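Local coordinates for protein alpha-1,3-glucanase (Bacillus circulans, PDB 5ZRU) that hydrolyses alpha-1,3-glucan as a GH87-family glucanase, this chain being the catalytic unit of a longer protein that probably also binds carbohydrate, at residues W116-S121 with D126-G131; S120-A125 with D466-E471; A204-A209 with G225-G230. All blocks are in the same frame, centred on the assembly; numbering follows the deposited sequence.

Contact 1 of 3, residues W116-S121 with D126-G131. With CA (calcium ion), chain I.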
loop_
_atom_site.group_PDB
_atom_site.type_symbol
_atom_site.label_atom_id
_atom_site.label_comp_id
_atom_site.label_asym_id
_atom_site.label_seq_id
_atom_site.Cartn_x
_atom_site.Cartn_y
_atom_site.Cartn_z
ATOM N N TRP A 116 -2.960 -7.085 12.592
ATOM C CA TRP A 116 -3.976 -8.091 12.916
ATOM C C TRP A 116 -5.397 -7.537 12.822
ATOM O O TRP A 116 -5.820 -6.717 13.647
ATOM C CB TRP A 116 -3.727 -8.716 14.298
ATOM C CG TRP A 116 -2.473 -9.547 14.328
ATOM C CD1 TRP A 116 -1.202 -9.096 14.545
ATOM C CD2 TRP A 116 -2.362 -10.967 14.121
ATOM N NE1 TRP A 116 -0.311 -10.140 14.485
ATOM C CE2 TRP A 116 -0.993 -11.296 14.219
ATOM C CE3 TRP A 116 -3.287 -11.990 13.862
ATOM C CZ2 TRP A 116 -0.523 -12.606 14.088
ATOM C CZ3 TRP A 116 -2.816 -13.292 13.722
ATOM C CH2 TRP A 116 -1.444 -13.584 13.828
ATOM N N GLN A 117 -6.113 -7.983 11.791
ATOM C CA GLN A 117 -7.521 -7.693 11.537
ATOM C C GLN A 117 -8.216 -9.007 11.219
ATOM O O GLN A 117 -7.629 -9.881 10.580
ATOM C CB GLN A 117 -7.702 -6.724 10.358
ATOM C CG GLN A 117 -7.201 -5.314 10.625
ATOM C CD GLN A 117 -8.221 -4.508 11.403
ATOM O OE1 GLN A 117 -9.122 -3.921 10.812
ATOM N NE2 GLN A 117 -8.089 -4.481 12.731
ATOM N N TYR A 118 -9.479 -9.141 11.642
ATOM C CA TYR A 118 -10.129 -10.447 11.667
ATOM C C TYR A 118 -11.439 -10.419 10.885
ATOM O O TYR A 118 -12.229 -9.479 11.012
ATOM C CB TYR A 118 -10.360 -10.895 13.124
ATOM C CG TYR A 118 -9.077 -11.028 13.922
ATOM C CD1 TYR A 118 -8.371 -12.232 13.942
ATOM C CD2 TYR A 118 -8.571 -9.952 14.660
ATOM C CE1 TYR A 118 -7.202 -12.361 14.670
ATOM C CE2 TYR A 118 -7.400 -10.073 15.396
ATOM C CZ TYR A 118 -6.719 -11.280 15.393
ATOM O OH TYR A 118 -5.557 -11.405 16.116
ATOM N N PHE A 119 -11.677 -11.458 10.081
ATOM C CA PHE A 119 -12.763 -11.433 9.105
ATOM C C PHE A 119 -13.694 -12.627 9.262
ATOM O O PHE A 119 -13.288 -13.772 9.043
ATOM C CB PHE A 119 -12.199 -11.380 7.683
ATOM C CG PHE A 119 -11.526 -10.072 7.370
ATOM C CD1 PHE A 119 -12.266 -8.993 6.898
ATOM C CD2 PHE A 119 -10.166 -9.902 7.607
ATOM C CE1 PHE A 119 -11.654 -7.767 6.635
ATOM C CE2 PHE A 119 -9.542 -8.681 7.345
ATOM C CZ PHE A 119 -10.287 -7.611 6.865
ATOM N N SER A 120 -14.948 -12.348 9.617
ATOM C CA SER A 120 -16.046 -13.294 9.456
ATOM C C SER A 120 -17.063 -12.803 8.435
ATOM O O SER A 120 -18.079 -13.469 8.198
ATOM C CB SER A 120 -16.727 -13.553 10.804
ATOM O OG SER A 120 -17.103 -12.334 11.415
ATOM N N SER A 121 -16.803 -11.651 7.833
ATOM C CA SER A 121 -17.595 -11.039 6.783
ATOM C C SER A 121 -16.649 -10.158 5.982
ATOM O O SER A 121 -15.424 -10.223 6.153
ATOM C CB SER A 121 -18.760 -10.229 7.374
ATOM O OG SER A 121 -18.260 -9.087 8.064
ATOM N N ASP A 126 -11.825 -6.302 15.276
ATOM C CA ASP A 126 -10.591 -5.837 15.896
ATOM C C ASP A 126 -10.010 -6.808 16.918
ATOM O O ASP A 126 -8.943 -6.528 17.471
ATOM C CB ASP A 126 -10.823 -4.473 16.556
ATOM C CG ASP A 126 -11.053 -3.366 15.535
ATOM O OD1 ASP A 126 -10.336 -3.344 14.507
ATOM O OD2 ASP A 126 -11.957 -2.530 15.746
ATOM N N THR A 127 -10.672 -7.928 17.185
ATOM C CA THR A 127 -10.199 -8.918 18.141
ATOM C C THR A 127 -10.286 -10.309 17.530
ATOM O O THR A 127 -11.088 -10.546 16.619
ATOM C CB THR A 127 -11.011 -8.899 19.451
ATOM O OG1 THR A 127 -12.238 -9.618 19.265
ATOM C CG2 THR A 127 -11.305 -7.470 19.904
ATOM N N PRO A 128 -9.475 -11.256 18.025
ATOM C CA PRO A 128 -9.456 -12.601 17.422
ATOM C C PRO A 128 -10.794 -13.317 17.473
ATOM O O PRO A 128 -11.028 -14.219 16.658
ATOM C CB PRO A 128 -8.397 -13.347 18.253
ATOM C CG PRO A 128 -7.562 -12.304 18.840
ATOM C CD PRO A 128 -8.433 -11.108 19.056
ATOM N N ALA A 129 -11.681 -12.948 18.394
ATOM C CA ALA A 129 -13.006 -13.554 18.408
ATOM C C ALA A 129 -13.827 -13.198 17.176
ATOM O O ALA A 129 -14.867 -13.826 16.943
ATOM C CB ALA A 129 -13.755 -13.138 19.674
ATOM N N GLY A 130 -13.382 -12.227 16.377
ATOM C CA GLY A 130 -14.156 -11.732 15.261
ATOM C C GLY A 130 -13.954 -12.398 13.914
ATOM O O GLY A 130 -14.600 -11.978 12.946
ATOM N N GLY A 131 -13.088 -13.400 13.793
ATOM C CA GLY A 131 -12.945 -14.095 12.526
ATOM C C GLY A 131 -11.509 -14.534 12.273
ATOM O O GLY A 131 -10.689 -14.600 13.187
HETATM CA CA CA I . -5.116 -5.497 15.604
HETATM O O HOH W 1 -11.041 -2.330 12.027
HETATM O O HOH W 2 -7.418 -4.623 15.859
HETATM O O HOH W 3 -6.327 -7.145 16.803
HETATM O O HOH W 4 -5.166 -3.617 14.169
HETATM O O HOH W 5 -4.817 -4.059 17.599
HETATM O O HOH W 6 -3.390 -6.543 17.165
#

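Contact 2 of 3, residues S120-A125 with D466-E471. With ZN (zinc ion), chain G.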
loop_
_atom_site.group_PDB
_atom_site.type_symbol
_atom_site.label_atom_id
_atom_site.label_comp_id
_atom_site.label_asym_id
_atom_site.label_seq_id
_atom_site.Cartn_x
_atom_site.Cartn_y
_atom_site.Cartn_z
ATOM N N SER A 120 -14.948 -12.348 9.617
ATOM C CA SER A 120 -16.046 -13.294 9.456
ATOM C C SER A 120 -17.063 -12.803 8.435
ATOM O O SER A 120 -18.079 -13.469 8.198
ATOM C CB SER A 120 -16.727 -13.553 10.804
ATOM O OG SER A 120 -17.103 -12.334 11.415
ATOM N N SER A 121 -16.803 -11.651 7.833
ATOM C CA SER A 121 -17.595 -11.039 6.783
ATOM C C SER A 121 -16.649 -10.158 5.982
ATOM O O SER A 121 -15.424 -10.223 6.153
ATOM C CB SER A 121 -18.760 -10.229 7.374
ATOM O OG SER A 121 -18.260 -9.087 8.064
ATOM N N ASP A 122 -17.207 -9.293 5.140
ATOM C CA ASP A 122 -16.377 -8.336 4.421
ATOM C C ASP A 122 -16.056 -7.093 5.246
ATOM O O ASP A 122 -15.528 -6.121 4.700
ATOM C CB ASP A 122 -17.036 -7.932 3.098
ATOM C CG ASP A 122 -18.345 -7.181 3.288
ATOM O OD1 ASP A 122 -18.802 -7.007 4.442
ATOM O OD2 ASP A 122 -18.920 -6.770 2.256
ATOM N N HIS A 123 -16.369 -7.090 6.535
ATOM C CA HIS A 123 -15.965 -6.001 7.403
ATOM C C HIS A 123 -15.003 -6.533 8.452
ATOM O O HIS A 123 -15.299 -7.555 9.087
ATOM C CB HIS A 123 -17.168 -5.364 8.101
ATOM C CG HIS A 123 -17.922 -4.393 7.254
ATOM N ND1 HIS A 123 -18.547 -4.754 6.080
ATOM C CD2 HIS A 123 -18.156 -3.069 7.415
ATOM C CE1 HIS A 123 -19.130 -3.692 5.551
ATOM N NE2 HIS A 123 -18.913 -2.661 6.345
ATOM N N PRO A 124 -13.879 -5.865 8.694
ATOM C CA PRO A 124 -12.928 -6.369 9.689
ATOM C C PRO A 124 -13.448 -6.209 11.108
ATOM O O PRO A 124 -14.218 -5.296 11.415
ATOM C CB PRO A 124 -11.684 -5.501 9.460
ATOM C CG PRO A 124 -12.220 -4.232 8.904
ATOM C CD PRO A 124 -13.403 -4.628 8.045
ATOM N N ALA A 125 -13.013 -7.121 11.971
ATOM C CA ALA A 125 -13.189 -7.022 13.411
ATOM C C ALA A 125 -11.825 -6.846 14.064
ATOM O O ALA A 125 -10.787 -7.183 13.484
ATOM C CB ALA A 125 -13.898 -8.264 13.970
ATOM N N ASP A 466 -11.512 -14.552 -1.712
ATOM C CA ASP A 466 -11.672 -13.181 -1.252
ATOM C C ASP A 466 -12.556 -13.204 -0.006
ATOM O O ASP A 466 -12.807 -14.261 0.581
ATOM C CB ASP A 466 -12.199 -12.283 -2.373
ATOM C CG ASP A 466 -13.612 -12.630 -2.822
ATOM O OD1 ASP A 466 -14.256 -13.522 -2.235
ATOM O OD2 ASP A 466 -14.090 -11.966 -3.771
ATOM N N LEU A 467 -13.048 -12.042 0.415
ATOM C CA LEU A 467 -13.844 -11.996 1.638
ATOM C C LEU A 467 -15.265 -12.511 1.441
ATOM O O LEU A 467 -16.018 -12.584 2.422
ATOM C CB LEU A 467 -13.862 -10.572 2.193
ATOM C CG LEU A 467 -12.472 -10.111 2.658
ATOM C CD1 LEU A 467 -12.539 -8.689 3.179
ATOM C CD2 LEU A 467 -11.944 -11.047 3.745
ATOM N N TYR A 468 -15.642 -12.845 0.204
ATOM C CA TYR A 468 -16.891 -13.524 -0.122
ATOM C C TYR A 468 -16.656 -15.001 -0.425
ATOM O O TYR A 468 -17.528 -15.666 -1.001
ATOM C CB TYR A 468 -17.582 -12.814 -1.289
ATOM C CG TYR A 468 -17.662 -11.339 -1.012
ATOM C CD1 TYR A 468 -18.602 -10.837 -0.125
ATOM C CD2 TYR A 468 -16.752 -10.451 -1.588
ATOM C CE1 TYR A 468 -18.653 -9.492 0.176
ATOM C CE2 TYR A 468 -16.806 -9.097 -1.307
ATOM C CZ TYR A 468 -17.754 -8.624 -0.420
ATOM O OH TYR A 468 -17.811 -7.279 -0.121
ATOM N N ASN A 469 -15.493 -15.520 -0.031
ATOM C CA ASN A 469 -15.144 -16.928 -0.221
ATOM C C ASN A 469 -15.159 -17.312 -1.699
ATOM O O ASN A 469 -15.520 -18.433 -2.062
ATOM C CB ASN A 469 -16.079 -17.833 0.586
ATOM C CG ASN A 469 -15.690 -17.926 2.045
ATOM O OD1 ASN A 469 -14.812 -17.201 2.522
ATOM N ND2 ASN A 469 -16.347 -18.831 2.773
ATOM N N GLY A 470 -14.755 -16.378 -2.571
ATOM C CA GLY A 470 -14.773 -16.618 -3.996
ATOM C C GLY A 470 -13.461 -16.252 -4.666
ATOM O O GLY A 470 -12.618 -15.539 -4.106
ATOM N N GLU A 471 -13.318 -16.740 -5.901
ATOM C CA GLU A 471 -12.128 -16.514 -6.703
ATOM C C GLU A 471 -12.114 -15.112 -7.307
ATOM O O GLU A 471 -13.160 -14.495 -7.537
ATOM C CB GLU A 471 -12.033 -17.564 -7.822
ATOM C CG GLU A 471 -13.215 -17.575 -8.789
ATOM C CD GLU A 471 -14.365 -18.503 -8.361
ATOM O OE1 GLU A 471 -14.446 -18.886 -7.174
ATOM O OE2 GLU A 471 -15.212 -18.830 -9.224
HETATM ZN ZN ZN G . -19.536 -0.700 6.118
HETATM O O HOH W 7 -15.098 -13.163 5.168
HETATM O O HOH W 8 -21.145 -0.590 4.343
#

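Contact 3 of 3, residues A204-A209 with G225-G230. With PE5 (3,6,9,12,15,18,21,24-octaoxahexacosan-1-ol), chain C.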
loop_
_atom_site.group_PDB
_atom_site.type_symbol
_atom_site.label_atom_id
_atom_site.label_comp_id
_atom_site.label_asym_id
_atom_site.label_seq_id
_atom_site.Cartn_x
_atom_site.Cartn_y
_atom_site.Cartn_z
ATOM N N ALA A 204 0.364 22.194 19.513
ATOM C CA ALA A 204 0.138 23.634 19.634
ATOM C C ALA A 204 1.210 24.412 18.883
ATOM O O ALA A 204 0.909 25.393 18.183
ATOM C CB ALA A 204 0.108 24.051 21.102
ATOM N N ALA A 205 2.467 23.974 18.996
ATOM C CA ALA A 205 3.548 24.637 18.272
ATOM C C ALA A 205 3.407 24.452 16.763
ATOM O O ALA A 205 3.680 25.380 15.991
ATOM C CB ALA A 205 4.895 24.109 18.756
ATOM N N PHE A 206 2.997 23.258 16.321
ATOM C CA PHE A 206 2.773 23.035 14.891
ATOM C C PHE A 206 1.694 23.964 14.350
ATOM O O PHE A 206 1.847 24.542 13.267
ATOM C CB PHE A 206 2.376 21.579 14.631
ATOM C CG PHE A 206 3.534 20.636 14.484
ATOM C CD1 PHE A 206 4.588 20.648 15.387
ATOM C CD2 PHE A 206 3.545 19.696 13.463
ATOM C CE1 PHE A 206 5.637 19.755 15.251
ATOM C CE2 PHE A 206 4.590 18.795 13.325
ATOM C CZ PHE A 206 5.645 18.827 14.220
ATOM N N GLU A 207 0.584 24.108 15.088
ATOM C CA GLU A 207 -0.492 24.994 14.652
ATOM C C GLU A 207 -0.020 26.439 14.571
ATOM O O GLU A 207 -0.320 27.146 13.601
ATOM C CB GLU A 207 -1.690 24.875 15.596
ATOM C CG GLU A 207 -2.493 23.614 15.359
ATOM C CD GLU A 207 -3.501 23.346 16.459
ATOM O OE1 GLU A 207 -3.719 24.249 17.305
ATOM O OE2 GLU A 207 -4.050 22.224 16.471
ATOM N N ALA A 208 0.711 26.898 15.593
ATOM C CA ALA A 208 1.240 28.255 15.571
ATOM C C ALA A 208 2.210 28.442 14.414
ATOM O O ALA A 208 2.222 29.494 13.766
ATOM C CB ALA A 208 1.925 28.571 16.901
ATOM N N ALA A 209 3.035 27.426 14.143
ATOM C CA ALA A 209 4.010 27.517 13.062
ATOM C C ALA A 209 3.324 27.602 11.704
ATOM O O ALA A 209 3.786 28.326 10.814
ATOM C CB ALA A 209 4.958 26.317 13.119
ATOM N N GLY A 225 14.069 14.725 14.345
ATOM C CA GLY A 225 13.577 14.312 15.642
ATOM C C GLY A 225 12.152 13.808 15.561
ATOM O O GLY A 225 11.491 13.867 14.526
ATOM N N THR A 226 11.689 13.299 16.697
ATOM C CA THR A 226 10.323 12.811 16.825
ATOM C C THR A 226 9.466 13.868 17.506
ATOM O O THR A 226 9.793 14.333 18.604
ATOM C CB THR A 226 10.271 11.506 17.619
ATOM O OG1 THR A 226 10.994 10.490 16.915
ATOM C CG2 THR A 226 8.816 11.054 17.802
ATOM N N PHE A 227 8.367 14.237 16.849
ATOM C CA PHE A 227 7.396 15.178 17.378
ATOM C C PHE A 227 6.077 14.454 17.594
ATOM O O PHE A 227 5.697 13.595 16.792
ATOM C CB PHE A 227 7.235 16.353 16.424
ATOM C CG PHE A 227 8.503 17.114 16.235
ATOM C CD1 PHE A 227 8.810 18.184 17.059
ATOM C CD2 PHE A 227 9.425 16.713 15.273
ATOM C CE1 PHE A 227 9.996 18.884 16.894
ATOM C CE2 PHE A 227 10.613 17.391 15.114
ATOM C CZ PHE A 227 10.900 18.482 15.925
ATOM N N HIS A 228 5.389 14.796 18.681
ATOM C CA HIS A 228 4.200 14.076 19.114
ATOM C C HIS A 228 2.983 14.972 18.971
ATOM O O HIS A 228 2.955 16.089 19.506
ATOM C CB HIS A 228 4.353 13.588 20.561
ATOM C CG HIS A 228 5.393 12.519 20.722
ATOM N ND1 HIS A 228 6.721 12.802 20.958
ATOM C CD2 HIS A 228 5.302 11.169 20.660
ATOM C CE1 HIS A 228 7.402 11.672 21.050
ATOM N NE2 HIS A 228 6.563 10.666 20.869
ATOM N N LEU A 229 1.978 14.483 18.253
ATOM C CA LEU A 229 0.771 15.253 17.976
ATOM C C LEU A 229 -0.427 14.497 18.536
ATOM O O LEU A 229 -0.784 13.429 18.027
ATOM C CB LEU A 229 0.616 15.503 16.474
ATOM C CG LEU A 229 1.799 16.152 15.752
ATOM C CD1 LEU A 229 1.404 16.477 14.308
ATOM C CD2 LEU A 229 2.254 17.425 16.447
ATOM N N GLY A 230 -1.046 15.048 19.582
ATOM C CA GLY A 230 -2.118 14.397 20.306
ATOM C C GLY A 230 -3.501 14.541 19.715
ATOM O O GLY A 230 -4.490 14.206 20.374
HETATM C C48 PE5 C . 2.372 5.858 20.343
HETATM C C50 PE5 C . 1.845 4.649 19.562
HETATM O O1 PE5 C . 1.964 3.486 20.338
HETATM C C1 PE5 C . 1.444 2.326 19.748
HETATM C C2 PE5 C . 1.799 1.088 20.576
HETATM O O2 PE5 C . 3.185 0.899 20.574
HETATM C C3 PE5 C . 3.664 -0.113 21.413
HETATM C C4 PE5 C . 5.197 -0.152 21.352
HETATM O O3 PE5 C . 5.618 -0.330 20.026
HETATM C C5 PE5 C . 6.998 -0.473 19.822
HETATM C C6 PE5 C . 7.472 0.438 18.680
HETATM O O4 PE5 C . 7.372 -0.189 17.426
HETATM C C7 PE5 C . 6.926 0.620 16.368
HETATM C C8 PE5 C . 7.768 1.894 16.272
HETATM O O5 PE5 C . 7.108 2.827 15.477
HETATM C C9 PE5 C . 7.640 4.123 15.523
HETATM C C10 PE5 C . 8.398 4.385 14.229
HETATM O O6 PE5 C . 9.700 4.790 14.532
HETATM C C11 PE5 C . 10.621 4.619 13.495
HETATM C C12 PE5 C . 12.038 4.811 14.016
HETATM O O7 PE5 C . 12.576 5.899 13.332
HETATM C C13 PE5 C . 13.918 5.766 12.965
HETATM C C14 PE5 C . 14.518 7.164 12.833
HETATM O O8 PE5 C . 13.943 7.980 13.814
HETATM C C15 PE5 C . 14.332 9.329 13.795
HETATM C C16 PE5 C . 15.063 9.666 15.102
HETATM O O52 PE5 C . 14.257 10.450 15.937
#

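Contact 1 of 3, residues W116-S121 with D126-G131
Q117 and D126 run side by side, and the amide NE2 of Q117 donates to OD1 of D126 at 3.1 Å, nearly straight at 166° and almost within the amide plane. Water 1 closes a second path between the two groups, donating to both Q117 OE1 and D126 OD1, while D126 OD2 is taken by S290. Further along, the hydroxyl OG of S120 donates to the carbonyl O of G130 at 3.0 Å, from above the carbonyl plane. At the opposite end, beside W116 and D126, a calcium ion is bound by the carbonyl oxygens of W116 (O to the ion 2.4 Å) and S115 and by five waters, two of which hydrogen-bond to D126 O. Strand 117-119 is covered by the 3-10 turn 128-130, part of the connection into its antiparallel neighbour 132-144 in the D1 beta domain. On this turn P128 makes a CH-pi contact, its CA 3.5 Å from the centroid of the Y118 ring and close to the ring normal. With CG anti to the carbonyl carbon (chi1 -60°), Y118 lays its ring face against the proline and extends its OH to D85, while G131 O meets the ring edge, 3.4 Å from Y118 CD1.

Contact 2 of 3, residues S120-A125 with D466-E471
L467 meets D122 where the two backbones come nearest, its CB 4.0 Å from the CA of D122, in a surface contact between the D1 domain and the D2 loop joining strands 451-459 and 475-478. The carbonyl O of L467 accepts a hydrogen bond from water 7, which also reaches S121 O weakly. Next comes Y468, whose OH donates to the anti lone pair of D122 OD2 at 2.7 Å, with ring and carboxylate planes 76° apart. Its backbone N donates to D466 OD1, forming an Asx turn, and G470 N reaches the same oxygen from the opposite face of the carboxylate plane. Across the contact, chi1 of 65° sets D122 CG between backbone N and carbonyl carbon, which also brings OD1 to ND1 of H123 at 2.8 Å. H123 binds the zinc ion through NE2 at 2.1 Å, with E294 as the other protein ligand. Without the carboxylate, as with an alanine here, the hydroxyl of Y468 is likely to lose its acceptor and the imidazole of H123 to turn more easily. The geometry of D122 is consistent with a second-shell role in holding the imidazole's orientation, and its negative charge is likely to make that ring a stronger donor to the metal.

Contact 3 of 3, residues A204-A209 with G225-G230
At the N-terminal end of the parallel beta-helix, helix 203-216 packs against strand 225-229, and F206 is the residue by which the helix segment reaches the strand. Its ring lies against the side chains of F227 and L229. The methyl CD2 of L229 stands over the middle of one face of the F206 ring, 3.9 Å from the centroid and 8° off the normal, a clear CH-pi contact. The other methyl, L229 CD1, sits over the rim of the same face, 4.0 Å from F206 CD2. Beyond them the far end of the phenylalanine presses on F227, with F206 CZ 3.7 Å from F227 CB. The two aromatic rings are neither stacked nor T-shaped: their centroids are 5.7 Å apart and their planes meet at 55°. Consistent with the N-terminal cap helix of pectate-lyase-like beta-helices, the family to which the D2 domain belongs, helix 203-216 probably covers the end of the hydrophobic interior. Strand 225-229 pairs in parallel with strand 255-259, and alternation along it sends F227 and L229 to the helix and H228 away. F206 chi1, at -85°, lays CG beside the backbone N and carries the ring out from the helix toward the strand. Around this cluster, W233 meets F206 edge-to-face, and I222 touches both F206 and F227. F227 also packs on D202, a calcium ligand. On the other side of the strand, T226 OG1 makes a weak hydrogen bond, 3.4 Å long, to O52 of a bound polyethylene glycol molecule.

From the N terminus, the chain first closes contact 1, a short loop within D1 that passes through strand 124-125 before entering strand 132-144. Contact 2 starts from the same stretch, sharing S120 and S121, but its loop closes only some 340 residues later and so ties D1 to a turn between strands of the D2 beta-helix. The two touch through a backbone hydrogen bond between Y118 O and A125 N and through packing of F119 on L467. Contact 3 opens and closes inside the long loop of contact 2, joining a helix to an early strand of D2. Its centre is about 34 Å from that of contact 1 and about 39 Å from that of contact 2.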